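Local coordinates for protein toll (Drosophila melanogaster, PDB 4LXR) that is the leucine-rich-repeat extracellular part of a cell-surface receptor for the cleaved cytokine Spätzle, signalling in dorsal-ventral patterning and antifungal immunity, at residues 188-193 and 212-217; 260-265 and 285-290; 629-634 and 655-660. One frame throughout, in Å; residues are numbered along the deposited sequence.

Contact 1: 188-193 and 212-217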
ATOM      1  N   GLY A 188      27.344  36.004  26.631  1.00 34.37           N
ATOM      2  CA  GLY A 188      27.470  35.729  28.053  1.00 31.85           C
ATOM      3  C   GLY A 188      26.215  35.215  28.753  1.00 33.13           C
ATOM      4  O   GLY A 188      25.944  35.596  29.890  1.00 45.97           O
ATOM      5  N   ILE A 189      25.448  34.355  28.097  1.00 25.89           N
ATOM      6  CA  ILE A 189      24.202  33.879  28.703  1.00 39.32           C
ATOM      7  C   ILE A 189      24.325  32.509  29.370  1.00 36.10           C
ATOM      8  O   ILE A 189      23.637  32.217  30.347  1.00 34.94           O
ATOM      9  CB  ILE A 189      23.034  33.849  27.688  1.00 39.08           C
ATOM     10  CG1 ILE A 189      23.281  32.799  26.602  1.00 28.68           C
ATOM     11  CG2 ILE A 189      22.817  35.236  27.083  1.00 41.56           C
ATOM     12  CD1 ILE A 189      22.172  32.738  25.563  1.00 28.86           C
ATOM     13  N   PHE A 190      25.220  31.679  28.853  1.00 29.72           N
ATOM     14  CA  PHE A 190      25.313  30.295  29.308  1.00 30.41           C
ATOM     15  C   PHE A 190      25.757  30.132  30.768  1.00 33.99           C
ATOM     16  O   PHE A 190      25.360  29.178  31.451  1.00 29.33           O
ATOM     17  CB  PHE A 190      26.203  29.511  28.363  1.00 22.27           C
ATOM     18  CG  PHE A 190      25.638  29.389  26.984  1.00 35.02           C
ATOM     19  CD1 PHE A 190      24.557  28.550  26.736  1.00 34.25           C
ATOM     20  CD2 PHE A 190      26.177  30.113  25.935  1.00 31.52           C
ATOM     21  CE1 PHE A 190      24.038  28.438  25.465  1.00 35.11           C
ATOM     22  CE2 PHE A 190      25.664  30.014  24.669  1.00 30.06           C
ATOM     23  CZ  PHE A 190      24.588  29.164  24.430  1.00 32.79           C
ATOM     24  N   GLY A 191      26.549  31.079  31.255  1.00 29.07           N
ATOM     25  CA  GLY A 191      26.922  31.103  32.664  1.00 28.47           C
ATOM     26  C   GLY A 191      25.708  31.307  33.556  1.00 26.33           C
ATOM     27  O   GLY A 191      25.745  31.017  34.745  1.00 33.40           O
ATOM     28  N   LYS A 192      24.618  31.806  32.980  1.00 23.74           N
ATOM     29  CA  LYS A 192      23.385  32.020  33.741  1.00 23.95           C
ATOM     30  C   LYS A 192      22.550  30.745  33.846  1.00 26.01           C
ATOM     31  O   LYS A 192      21.709  30.629  34.730  1.00 30.86           O
ATOM     32  CB  LYS A 192      22.542  33.120  33.085  1.00 27.80           C
ATOM     33  CG  LYS A 192      23.086  34.521  33.286  1.00 34.77           C
ATOM     34  CD  LYS A 192      23.153  34.839  34.784  1.00 45.41           C
ATOM     35  CE  LYS A 192      23.802  36.192  35.080  1.00 44.35           C
ATOM     36  NZ  LYS A 192      23.618  36.552  36.513  1.00 42.30           N
ATOM     37  N   MET A 193      22.771  29.809  32.920  1.00 26.10           N
ATOM     38  CA  MET A 193      21.948  28.605  32.812  1.00 24.51           C
ATOM     39  C   MET A 193      22.840  27.366  32.820  1.00 21.30           C
ATOM     40  O   MET A 193      23.019  26.719  31.781  1.00 27.76           O
ATOM     41  CB  MET A 193      21.101  28.642  31.528  1.00 24.31           C
ATOM     42  CG  MET A 193      20.219  29.903  31.402  1.00 24.82           C
ATOM     43  SD  MET A 193      19.396  30.034  29.801  1.00 22.26           S
ATOM     44  CE  MET A 193      20.807  30.404  28.740  1.00 17.34           C
ATOM     45  N   HIS A 212      33.224  31.589  20.004  1.00 31.09           N
ATOM     46  CA  HIS A 212      32.926  32.392  21.184  1.00 31.99           C
ATOM     47  C   HIS A 212      31.440  32.439  21.536  1.00 35.11           C
ATOM     48  O   HIS A 212      31.081  32.703  22.689  1.00 31.73           O
ATOM     49  CB  HIS A 212      33.469  33.820  21.009  1.00 49.43           C
ATOM     50  CG  HIS A 212      33.356  34.669  22.241  1.00 63.84           C
ATOM     51  ND1 HIS A 212      34.091  34.428  23.383  1.00 67.62           N
ATOM     52  CD2 HIS A 212      32.591  35.754  22.510  1.00 66.62           C
ATOM     53  CE1 HIS A 212      33.787  35.332  24.298  1.00 69.29           C
ATOM     54  NE2 HIS A 212      32.880  36.148  23.794  1.00 65.98           N
ATOM     55  N   ASP A 213      30.577  32.189  20.551  1.00 36.18           N
ATOM     56  CA  ASP A 213      29.137  32.224  20.773  1.00 34.29           C
ATOM     57  C   ASP A 213      28.705  31.185  21.817  1.00 33.98           C
ATOM     58  O   ASP A 213      27.711  31.374  22.532  1.00 33.85           O
ATOM     59  CB  ASP A 213      28.360  32.025  19.453  1.00 39.52           C
ATOM     60  CG  ASP A 213      28.320  33.285  18.580  1.00 37.98           C
ATOM     61  OD1 ASP A 213      28.541  34.394  19.107  1.00 39.53           O
ATOM     62  OD2 ASP A 213      28.045  33.169  17.362  1.00 34.92           O
ATOM     63  N   PHE A 214      29.457  30.095  21.922  1.00 27.67           N
ATOM     64  CA  PHE A 214      29.075  29.023  22.837  1.00 34.20           C
ATOM     65  C   PHE A 214      30.009  28.913  24.039  1.00 33.61           C
ATOM     66  O   PHE A 214      30.066  27.879  24.701  1.00 26.52           O
ATOM     67  CB  PHE A 214      28.988  27.685  22.096  1.00 36.71           C
ATOM     68  CG  PHE A 214      28.078  27.724  20.906  1.00 35.01           C
ATOM     69  CD1 PHE A 214      26.707  27.737  21.072  1.00 32.71           C
ATOM     70  CD2 PHE A 214      28.595  27.770  19.626  1.00 29.49           C
ATOM     71  CE1 PHE A 214      25.868  27.786  19.974  1.00 37.98           C
ATOM     72  CE2 PHE A 214      27.756  27.807  18.524  1.00 35.24           C
ATOM     73  CZ  PHE A 214      26.400  27.827  18.699  1.00 39.52           C
ATOM     74  N   GLU A 215      30.730  29.987  24.331  1.00 31.01           N
ATOM     75  CA  GLU A 215      31.592  30.008  25.515  1.00 33.13           C
ATOM     76  C   GLU A 215      30.800  29.754  26.803  1.00 27.07           C
ATOM     77  O   GLU A 215      29.817  30.437  27.101  1.00 25.40           O
ATOM     78  CB  GLU A 215      32.342  31.335  25.602  1.00 39.73           C
ATOM     79  CG  GLU A 215      32.965  31.601  26.933  1.00 52.04           C
ATOM     80  CD  GLU A 215      33.537  32.998  27.006  1.00 74.59           C
ATOM     81  OE1 GLU A 215      32.897  33.869  27.635  1.00 82.80           O
ATOM     82  OE2 GLU A 215      34.618  33.224  26.419  1.00 77.78           O
ATOM     83  N   GLY A 216      31.233  28.763  27.566  1.00 26.74           N
ATOM     84  CA  GLY A 216      30.537  28.419  28.792  1.00 35.12           C
ATOM     85  C   GLY A 216      29.432  27.382  28.624  1.00 36.78           C
ATOM     86  O   GLY A 216      28.804  26.987  29.597  1.00 38.60           O
ATOM     87  N   ALA A 217      29.196  26.922  27.400  1.00 37.59           N
ATOM     88  CA  ALA A 217      28.062  26.021  27.143  1.00 35.07           C
ATOM     89  C   ALA A 217      28.392  24.530  27.290  1.00 34.21           C
ATOM     90  O   ALA A 217      27.933  23.717  26.502  1.00 39.62           O
ATOM     91  CB  ALA A 217      27.466  26.304  25.769  1.00 28.35           C
TER

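Contact 2: 260-265 and 285-290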
ATOM      1  N   GLY A 260      37.648  18.754  10.409  1.00 44.39           N
ATOM      2  CA  GLY A 260      37.815  18.972  11.836  1.00 43.29           C
ATOM      3  C   GLY A 260      36.652  19.675  12.522  1.00 38.10           C
ATOM      4  O   GLY A 260      36.771  20.076  13.678  1.00 38.27           O
ATOM      5  N   LEU A 261      35.530  19.826  11.817  1.00 29.63           N
ATOM      6  CA  LEU A 261      34.329  20.456  12.389  1.00 34.12           C
ATOM      7  C   LEU A 261      33.846  19.833  13.709  1.00 33.67           C
ATOM      8  O   LEU A 261      33.252  20.528  14.537  1.00 30.44           O
ATOM      9  CB  LEU A 261      33.178  20.469  11.367  1.00 33.29           C
ATOM     10  CG  LEU A 261      31.906  21.256  11.726  1.00 25.01           C
ATOM     11  CD1 LEU A 261      32.213  22.717  11.968  1.00 23.26           C
ATOM     12  CD2 LEU A 261      30.831  21.106  10.632  1.00 25.20           C
ATOM     13  N   PHE A 262      34.080  18.535  13.912  1.00 35.97           N
ATOM     14  CA  PHE A 262      33.631  17.892  15.154  1.00 34.14           C
ATOM     15  C   PHE A 262      34.752  17.357  16.032  1.00 39.42           C
ATOM     16  O   PHE A 262      34.500  16.565  16.937  1.00 34.33           O
ATOM     17  CB  PHE A 262      32.622  16.771  14.874  1.00 36.08           C
ATOM     18  CG  PHE A 262      31.463  17.202  14.029  1.00 27.12           C
ATOM     19  CD1 PHE A 262      30.612  18.202  14.461  1.00 28.88           C
ATOM     20  CD2 PHE A 262      31.234  16.619  12.798  1.00 29.96           C
ATOM     21  CE1 PHE A 262      29.555  18.615  13.677  1.00 28.93           C
ATOM     22  CE2 PHE A 262      30.178  17.021  12.010  1.00 27.76           C
ATOM     23  CZ  PHE A 262      29.336  18.026  12.450  1.00 28.42           C
ATOM     24  N   ASP A 263      35.980  17.800  15.780  1.00 39.40           N
ATOM     25  CA  ASP A 263      37.147  17.281  16.491  1.00 39.80           C
ATOM     26  C   ASP A 263      37.099  17.474  18.002  1.00 39.37           C
ATOM     27  O   ASP A 263      37.660  16.683  18.737  1.00 41.37           O
ATOM     28  CB  ASP A 263      38.437  17.898  15.939  1.00 44.49           C
ATOM     29  CG  ASP A 263      38.926  17.203  14.689  1.00 43.80           C
ATOM     30  OD1 ASP A 263      38.113  16.500  14.035  1.00 39.44           O
ATOM     31  OD2 ASP A 263      40.121  17.367  14.361  1.00 51.10           O
ATOM     32  N   HIS A 264      36.433  18.525  18.465  1.00 38.35           N
ATOM     33  CA  HIS A 264      36.328  18.769  19.904  1.00 38.34           C
ATOM     34  C   HIS A 264      35.020  18.272  20.505  1.00 34.08           C
ATOM     35  O   HIS A 264      34.766  18.455  21.698  1.00 39.22           O
ATOM     36  CB  HIS A 264      36.523  20.255  20.208  1.00 45.62           C
ATOM     37  CG  HIS A 264      37.880  20.762  19.838  1.00 55.47           C
ATOM     38  ND1 HIS A 264      38.094  21.601  18.765  1.00 59.81           N
ATOM     39  CD2 HIS A 264      39.097  20.518  20.376  1.00 60.57           C
ATOM     40  CE1 HIS A 264      39.386  21.867  18.672  1.00 66.46           C
ATOM     41  NE2 HIS A 264      40.016  21.218  19.635  1.00 65.83           N
ATOM     42  N   ASN A 265      34.196  17.631  19.681  1.00 26.17           N
ATOM     43  CA  ASN A 265      32.917  17.111  20.131  1.00 33.54           C
ATOM     44  C   ASN A 265      32.917  15.582  20.122  1.00 40.50           C
ATOM     45  O   ASN A 265      32.328  14.952  19.227  1.00 32.98           O
ATOM     46  CB  ASN A 265      31.801  17.646  19.240  1.00 33.59           C
ATOM     47  CG  ASN A 265      31.971  19.114  18.926  1.00 37.07           C
ATOM     48  OD1 ASN A 265      32.459  19.475  17.860  1.00 39.27           O
ATOM     49  ND2 ASN A 265      31.584  19.974  19.866  1.00 34.24           N
ATOM     50  N   SER A 285      37.571  14.923   4.809  1.00 29.57           N
ATOM     51  CA  SER A 285      38.237  13.738   5.328  1.00 38.58           C
ATOM     52  C   SER A 285      37.991  13.539   6.830  1.00 44.27           C
ATOM     53  O   SER A 285      38.125  14.470   7.619  1.00 36.58           O
ATOM     54  CB  SER A 285      39.738  13.857   5.074  1.00 35.45           C
ATOM     55  OG  SER A 285      40.434  12.770   5.654  1.00 42.25           O
ATOM     56  N   ARG A 286      37.614  12.320   7.213  1.00 44.03           N
ATOM     57  CA  ARG A 286      37.455  11.955   8.621  1.00 46.21           C
ATOM     58  C   ARG A 286      36.471  12.815   9.413  1.00 37.53           C
ATOM     59  O   ARG A 286      36.597  12.919  10.630  1.00 39.03           O
ATOM     60  CB  ARG A 286      38.814  11.964   9.327  1.00 51.54           C
ATOM     61  CG  ARG A 286      39.695  10.793   8.948  1.00 61.72           C
ATOM     62  CD  ARG A 286      40.858  10.663   9.906  1.00 67.74           C
ATOM     63  NE  ARG A 286      41.931  11.588   9.584  1.00 74.89           N
ATOM     64  CZ  ARG A 286      42.913  11.307   8.732  1.00 84.14           C
ATOM     65  NH1 ARG A 286      42.940  10.127   8.120  1.00 78.65           N
ATOM     66  NH2 ARG A 286      43.863  12.203   8.492  1.00 88.62           N
ATOM     67  N   LEU A 287      35.504  13.423   8.732  1.00 27.99           N
ATOM     68  CA  LEU A 287      34.557  14.307   9.411  1.00 35.19           C
ATOM     69  C   LEU A 287      33.897  13.607  10.597  1.00 31.14           C
ATOM     70  O   LEU A 287      33.763  14.197  11.671  1.00 34.66           O
ATOM     71  CB  LEU A 287      33.491  14.818   8.440  1.00 36.27           C
ATOM     72  CG  LEU A 287      32.400  15.699   9.048  1.00 33.72           C
ATOM     73  CD1 LEU A 287      32.995  17.035   9.510  1.00 31.17           C
ATOM     74  CD2 LEU A 287      31.224  15.929   8.073  1.00 23.57           C
ATOM     75  N   PHE A 288      33.500  12.348  10.392  1.00 30.10           N
ATOM     76  CA  PHE A 288      32.829  11.558  11.426  1.00 28.23           C
ATOM     77  C   PHE A 288      33.703  10.437  11.976  1.00 30.27           C
ATOM     78  O   PHE A 288      33.199   9.432  12.473  1.00 32.92           O
ATOM     79  CB  PHE A 288      31.514  10.981  10.905  1.00 25.46           C
ATOM     80  CG  PHE A 288      30.516  12.025  10.519  1.00 25.28           C
ATOM     81  CD1 PHE A 288      30.045  12.938  11.466  1.00 21.34           C
ATOM     82  CD2 PHE A 288      30.051  12.110   9.211  1.00 25.52           C
ATOM     83  CE1 PHE A 288      29.122  13.910  11.114  1.00 26.75           C
ATOM     84  CE2 PHE A 288      29.129  13.089   8.839  1.00 21.65           C
ATOM     85  CZ  PHE A 288      28.655  13.986   9.791  1.00 27.61           C
ATOM     86  N   ALA A 289      35.016  10.621  11.900  1.00 29.30           N
ATOM     87  CA  ALA A 289      35.950   9.607  12.368  1.00 32.91           C
ATOM     88  C   ALA A 289      36.284   9.776  13.854  1.00 37.46           C
ATOM     89  O   ALA A 289      36.090  10.852  14.426  1.00 34.06           O
ATOM     90  CB  ALA A 289      37.213   9.652  11.541  1.00 35.46           C
ATOM     91  N   ASN A 290      36.787   8.704  14.461  1.00 32.58           N
ATOM     92  CA  ASN A 290      37.293   8.740  15.833  1.00 41.80           C
ATOM     93  C   ASN A 290      36.275   9.222  16.860  1.00 44.33           C
ATOM     94  O   ASN A 290      36.623   9.915  17.809  1.00 47.22           O
ATOM     95  CB  ASN A 290      38.562   9.591  15.910  1.00 42.27           C
ATOM     96  CG  ASN A 290      39.673   9.050  15.029  1.00 41.99           C
ATOM     97  OD1 ASN A 290      40.075   9.681  14.054  1.00 44.04           O
ATOM     98  ND2 ASN A 290      40.175   7.873  15.374  1.00 38.74           N
TER
HETATM   99  O   HOH W   1      37.254  16.055   9.735  1.00 31.88           O
HETATM  100  O   HOH W   2      35.397  16.476  12.390  1.00 30.12           O
HETATM  101  O   HOH W   3      38.349  14.943  11.756  1.00 44.28           O

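Contact 3: 629-634 and 655-660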
ATOM      1  N   THR A 629     -24.120 -32.164 -52.978  1.00 54.03           N
ATOM      2  CA  THR A 629     -24.955 -33.255 -53.466  1.00 62.14           C
ATOM      3  C   THR A 629     -24.510 -34.569 -52.834  1.00 62.09           C
ATOM      4  O   THR A 629     -25.277 -35.527 -52.759  1.00 62.56           O
ATOM      5  CB  THR A 629     -24.934 -33.349 -55.005  1.00 56.33           C
ATOM      6  OG1 THR A 629     -23.589 -33.539 -55.462  1.00 58.35           O
ATOM      7  CG2 THR A 629     -25.479 -32.069 -55.622  1.00 57.44           C
ATOM      8  N   HIS A 630     -23.272 -34.595 -52.355  1.00 62.83           N
ATOM      9  CA  HIS A 630     -22.725 -35.778 -51.701  1.00 62.73           C
ATOM     10  C   HIS A 630     -22.020 -35.418 -50.402  1.00 60.14           C
ATOM     11  O   HIS A 630     -21.595 -34.279 -50.203  1.00 63.01           O
ATOM     12  CB  HIS A 630     -21.734 -36.492 -52.624  1.00 66.73           C
ATOM     13  CG  HIS A 630     -22.362 -37.077 -53.847  1.00 73.22           C
ATOM     14  ND1 HIS A 630     -22.305 -36.461 -55.080  1.00 83.99           N
ATOM     15  CD2 HIS A 630     -23.060 -38.222 -54.030  1.00 74.87           C
ATOM     16  CE1 HIS A 630     -22.941 -37.203 -55.969  1.00 86.83           C
ATOM     17  NE2 HIS A 630     -23.411 -38.275 -55.357  1.00 83.92           N
ATOM     18  N   VAL A 631     -21.898 -36.403 -49.520  1.00 53.32           N
ATOM     19  CA  VAL A 631     -21.126 -36.249 -48.302  1.00 49.68           C
ATOM     20  C   VAL A 631     -19.646 -36.222 -48.656  1.00 66.64           C
ATOM     21  O   VAL A 631     -19.126 -37.183 -49.228  1.00 67.62           O
ATOM     22  CB  VAL A 631     -21.391 -37.402 -47.322  1.00 48.14           C
ATOM     23  CG1 VAL A 631     -20.423 -37.329 -46.138  1.00 48.08           C
ATOM     24  CG2 VAL A 631     -22.845 -37.367 -46.846  1.00 45.85           C
ATOM     25  N   PRO A 632     -18.960 -35.117 -48.327  1.00 61.64           N
ATOM     26  CA  PRO A 632     -17.541 -34.990 -48.680  1.00 62.27           C
ATOM     27  C   PRO A 632     -16.664 -35.908 -47.840  1.00 60.05           C
ATOM     28  O   PRO A 632     -17.112 -36.408 -46.808  1.00 61.74           O
ATOM     29  CB  PRO A 632     -17.234 -33.528 -48.361  1.00 55.70           C
ATOM     30  CG  PRO A 632     -18.183 -33.177 -47.280  1.00 57.04           C
ATOM     31  CD  PRO A 632     -19.451 -33.949 -47.576  1.00 58.62           C
ATOM     32  N   ARG A 633     -15.437 -36.130 -48.302  1.00 67.49           N
ATOM     33  CA  ARG A 633     -14.413 -36.887 -47.579  1.00 65.19           C
ATOM     34  C   ARG A 633     -14.253 -36.420 -46.135  1.00 61.62           C
ATOM     35  O   ARG A 633     -13.930 -35.256 -45.890  1.00 61.64           O
ATOM     36  CB  ARG A 633     -13.074 -36.726 -48.294  1.00 62.97           C
ATOM     37  CG  ARG A 633     -13.116 -37.028 -49.777  1.00 77.37           C
ATOM     38  CD  ARG A 633     -11.728 -36.861 -50.399  1.00 94.17           C
ATOM     39  NE  ARG A 633     -11.612 -37.545 -51.685  1.00103.83           N
ATOM     40  CZ  ARG A 633     -10.504 -37.577 -52.419  1.00108.97           C
ATOM     41  NH1 ARG A 633      -9.409 -36.957 -52.000  1.00111.58           N
ATOM     42  NH2 ARG A 633     -10.491 -38.229 -53.574  1.00112.42           N
ATOM     43  N   LEU A 634     -14.455 -37.331 -45.186  1.00 56.48           N
ATOM     44  CA  LEU A 634     -14.420 -36.987 -43.760  1.00 62.47           C
ATOM     45  C   LEU A 634     -13.124 -37.430 -43.086  1.00 57.26           C
ATOM     46  O   LEU A 634     -12.541 -38.443 -43.464  1.00 69.53           O
ATOM     47  CB  LEU A 634     -15.634 -37.589 -43.024  1.00 52.63           C
ATOM     48  CG  LEU A 634     -17.012 -37.108 -43.485  1.00 50.67           C
ATOM     49  CD1 LEU A 634     -18.158 -37.713 -42.636  1.00 48.20           C
ATOM     50  CD2 LEU A 634     -17.086 -35.590 -43.477  1.00 50.69           C
ATOM     51  N   ARG A 655     -27.834 -38.605 -52.070  1.00 51.42           N
ATOM     52  CA  ARG A 655     -27.746 -39.934 -51.491  1.00 53.46           C
ATOM     53  C   ARG A 655     -26.703 -39.914 -50.370  1.00 53.41           C
ATOM     54  O   ARG A 655     -25.906 -38.987 -50.285  1.00 57.56           O
ATOM     55  CB  ARG A 655     -27.362 -40.938 -52.580  1.00 61.31           C
ATOM     56  CG  ARG A 655     -27.467 -42.402 -52.188  1.00 67.51           C
ATOM     57  CD  ARG A 655     -27.043 -43.329 -53.341  1.00 82.47           C
ATOM     58  NE  ARG A 655     -27.774 -43.060 -54.581  1.00 90.65           N
ATOM     59  CZ  ARG A 655     -29.048 -43.389 -54.797  1.00 94.50           C
ATOM     60  NH1 ARG A 655     -29.755 -43.997 -53.848  1.00 95.40           N
ATOM     61  NH2 ARG A 655     -29.621 -43.101 -55.961  1.00 94.01           N
ATOM     62  N   LEU A 656     -26.732 -40.912 -49.493  1.00 50.54           N
ATOM     63  CA  LEU A 656     -25.701 -41.073 -48.478  1.00 45.62           C
ATOM     64  C   LEU A 656     -24.683 -42.110 -48.955  1.00 53.62           C
ATOM     65  O   LEU A 656     -25.011 -42.979 -49.766  1.00 52.95           O
ATOM     66  CB  LEU A 656     -26.324 -41.509 -47.155  1.00 43.51           C
ATOM     67  CG  LEU A 656     -27.245 -40.500 -46.465  1.00 42.10           C
ATOM     68  CD1 LEU A 656     -27.855 -41.096 -45.199  1.00 39.75           C
ATOM     69  CD2 LEU A 656     -26.498 -39.205 -46.142  1.00 41.49           C
ATOM     70  N   PRO A 657     -23.436 -42.021 -48.466  1.00 54.89           N
ATOM     71  CA  PRO A 657     -22.466 -43.061 -48.823  1.00 55.81           C
ATOM     72  C   PRO A 657     -22.714 -44.288 -47.951  1.00 55.85           C
ATOM     73  O   PRO A 657     -23.558 -44.218 -47.052  1.00 47.52           O
ATOM     74  CB  PRO A 657     -21.122 -42.414 -48.473  1.00 51.17           C
ATOM     75  CG  PRO A 657     -21.441 -41.500 -47.345  1.00 63.37           C
ATOM     76  CD  PRO A 657     -22.839 -40.974 -47.617  1.00 59.59           C
ATOM     77  N   SER A 658     -22.007 -45.388 -48.204  1.00 55.78           N
ATOM     78  CA  SER A 658     -22.168 -46.579 -47.369  1.00 58.88           C
ATOM     79  C   SER A 658     -21.515 -46.390 -45.996  1.00 58.75           C
ATOM     80  O   SER A 658     -20.639 -45.539 -45.821  1.00 50.57           O
ATOM     81  CB  SER A 658     -21.637 -47.834 -48.067  1.00 53.95           C
ATOM     82  OG  SER A 658     -20.255 -47.994 -47.864  1.00 55.63           O
ATOM     83  N   ALA A 659     -21.956 -47.185 -45.024  1.00 55.90           N
ATOM     84  CA  ALA A 659     -21.496 -47.052 -43.646  1.00 52.61           C
ATOM     85  C   ALA A 659     -20.034 -47.465 -43.450  1.00 60.48           C
ATOM     86  O   ALA A 659     -19.467 -47.234 -42.387  1.00 60.33           O
ATOM     87  CB  ALA A 659     -22.403 -47.844 -42.713  1.00 50.15           C
ATOM     88  N   ASN A 660     -19.427 -48.073 -44.466  1.00 67.11           N
ATOM     89  CA  ASN A 660     -18.034 -48.517 -44.378  1.00 71.03           C
ATOM     90  C   ASN A 660     -17.024 -47.436 -44.738  1.00 68.75           C
ATOM     91  O   ASN A 660     -15.817 -47.635 -44.622  1.00 70.92           O
ATOM     92  CB  ASN A 660     -17.807 -49.749 -45.252  1.00 77.68           C
ATOM     93  CG  ASN A 660     -18.173 -51.033 -44.545  1.00 87.13           C
ATOM     94  OD1 ASN A 660     -17.888 -51.199 -43.358  1.00 93.76           O
ATOM     95  ND2 ASN A 660     -18.815 -51.948 -45.263  1.00 86.70           N
TER

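Contact 1: 188-193 and 212-217
The phenyl ring of F190 reaches across to D213-A217, joining two consecutive turns of a leucine-rich-repeat solenoid, LRR 2 and LRR 3. F190 and F214 stand 24 residues apart at the same repeat position, the phenylalanine that forms the spine of many such solenoids. Along 212-217 the first meeting is with D213, whose backbone O lies at the edge of the F190 ring, in its plane, 3.3 Å from CE2. This approach turns the carbonyl toward the weakly positive rim of the ring, an arrangement that is probably mildly favourable. The D213 carboxylate is engaged elsewhere, in a salt bridge with R187 and a hydrogen bond to T210 N. F214 follows, its CD1 4.2 Å from F190 CZ in a plain apolar contact of the two side chains, and the CA of F214 also lies close to F190 CE2. From F214 to A217 the backbone makes a type II turn closed by A217 N to F214 O at 3.0 Å. Inside this turn E215 O approaches F190 CD2 obliquely at 3.8 Å, while G216, whose phi of 90° suits glycine, brings its own O to 3.8 Å from F190 CB. The ring is placed here by a chi1 of -65°, which sets CG opposite the carbonyl carbon of F190. Trimming F190 to an alanine would probably leave D213 O without its aromatic neighbour and open a gap beneath the A217 methyl. That methyl completes the contact as a CH-pi interaction: A217 CB sits 3.8 Å from the F190 ring centroid, 12° off the normal, while on the opposite face I189 CG1 lies over the centre, 4.0 Å above the F190 plane.

Contact 2: 260-265 and 285-290
L287 packs its branched end against F262, whose ring meets that of F288 directly. L287 CB itself meets nothing of 260-265; with CG opposite the backbone N (chi1 177°), the isobutyl end is brought to it. The next atom, L287 CG, lies 3.9 Å from F262 CE2. At the tip the two methyls part company. CD1 of L287 packs 3.8 Å from F262 CD2 and also touches L261 CB, whereas CD2 folds back over its neighbour in sequence, 3.5 Å above the plane of the F288 ring and toward the rim.

F262 receives more than this leucine. L287 O lies in the plane of the F262 ring at its edge, 3.7 Å from CD2, and L261 CG covers part of one face. The F262 and F288 rings are nearly parallel, their planes at 16°, but slid so far apart that they barely overlap: the centroids are 5.6 Å apart and the closest pair is F262 CE2 with F288 CE1 at 3.4 Å. V271, on the strand between the two loops, touches both rings.

On the polar side the two segments are joined through water. One water accepts from G260 N and donates to S285 O, each at 2.8 Å; a second accepts from F262 N and lies within hydrogen-bonding distance of L287 O and the carboxylate oxygen D263 OD1, and a third sits between D263 OD1 and R286 O. A buried apolar layer beside water-bridged turns thus links LRR 5 to LRR 6, and the aligned F262 and F288 are consecutive members of the phenylalanine spine of a leucine-rich-repeat solenoid.

Contact 3: 629-634 and 655-660
V631 meets the puckered ring of P657 along its CG-CD side, CG2 of V631 standing 3.7 Å from P657 CD. The flat groups nearby, the H630 imidazole and the R655 guanidinium, do not pair, H630 NE2 being 6.5 Å from R655 NE. The valine and proline side chains run at about a right angle, and V631 CB adds a second approach at 3.9 Å from P657 CD. V631 CG2 is set opposite the carbonyl carbon of its own residue, with CG1 opposite the backbone N (chi1 172°); in that rotation CG2 can also reach L656 CD2 at 4.1 Å. L648 touches V631 as well, and Y664 packs on both L656 and P657. At the start of the two segments T629 O and R655 N come no nearer than 4.1 Å, but T629 makes a backbone hydrogen bond with L654, and its side chain is close to a bound N-acetylglucosamine. The two hydrophobic-proline pairs, V631-P632 and L656-P657, occupy matching places in successive turns, an arrangement typical of leucine-rich repeats and joining the N-terminal cap of the second repeat block to LRR 16.

How the contacts relate
Followed from the N terminus, the three contacts come strictly in series, neither nesting nor crossing. Each closes one turn of the solenoid, bringing together the loops that flank a single strand: 198-200 in contact 1, 270-273 in contact 2 and 643-647 in contact 3. Contacts 1 and 2 belong to the first repeat block, their centres about 23 Å apart and their nearest atoms about 8 Å apart, so they act as separate links between neighbouring repeats. Contact 3 lies on the far side of the chain's centre, about 100 Å from contact 2 between centres, where a cap and LRR 16 of the second block meet.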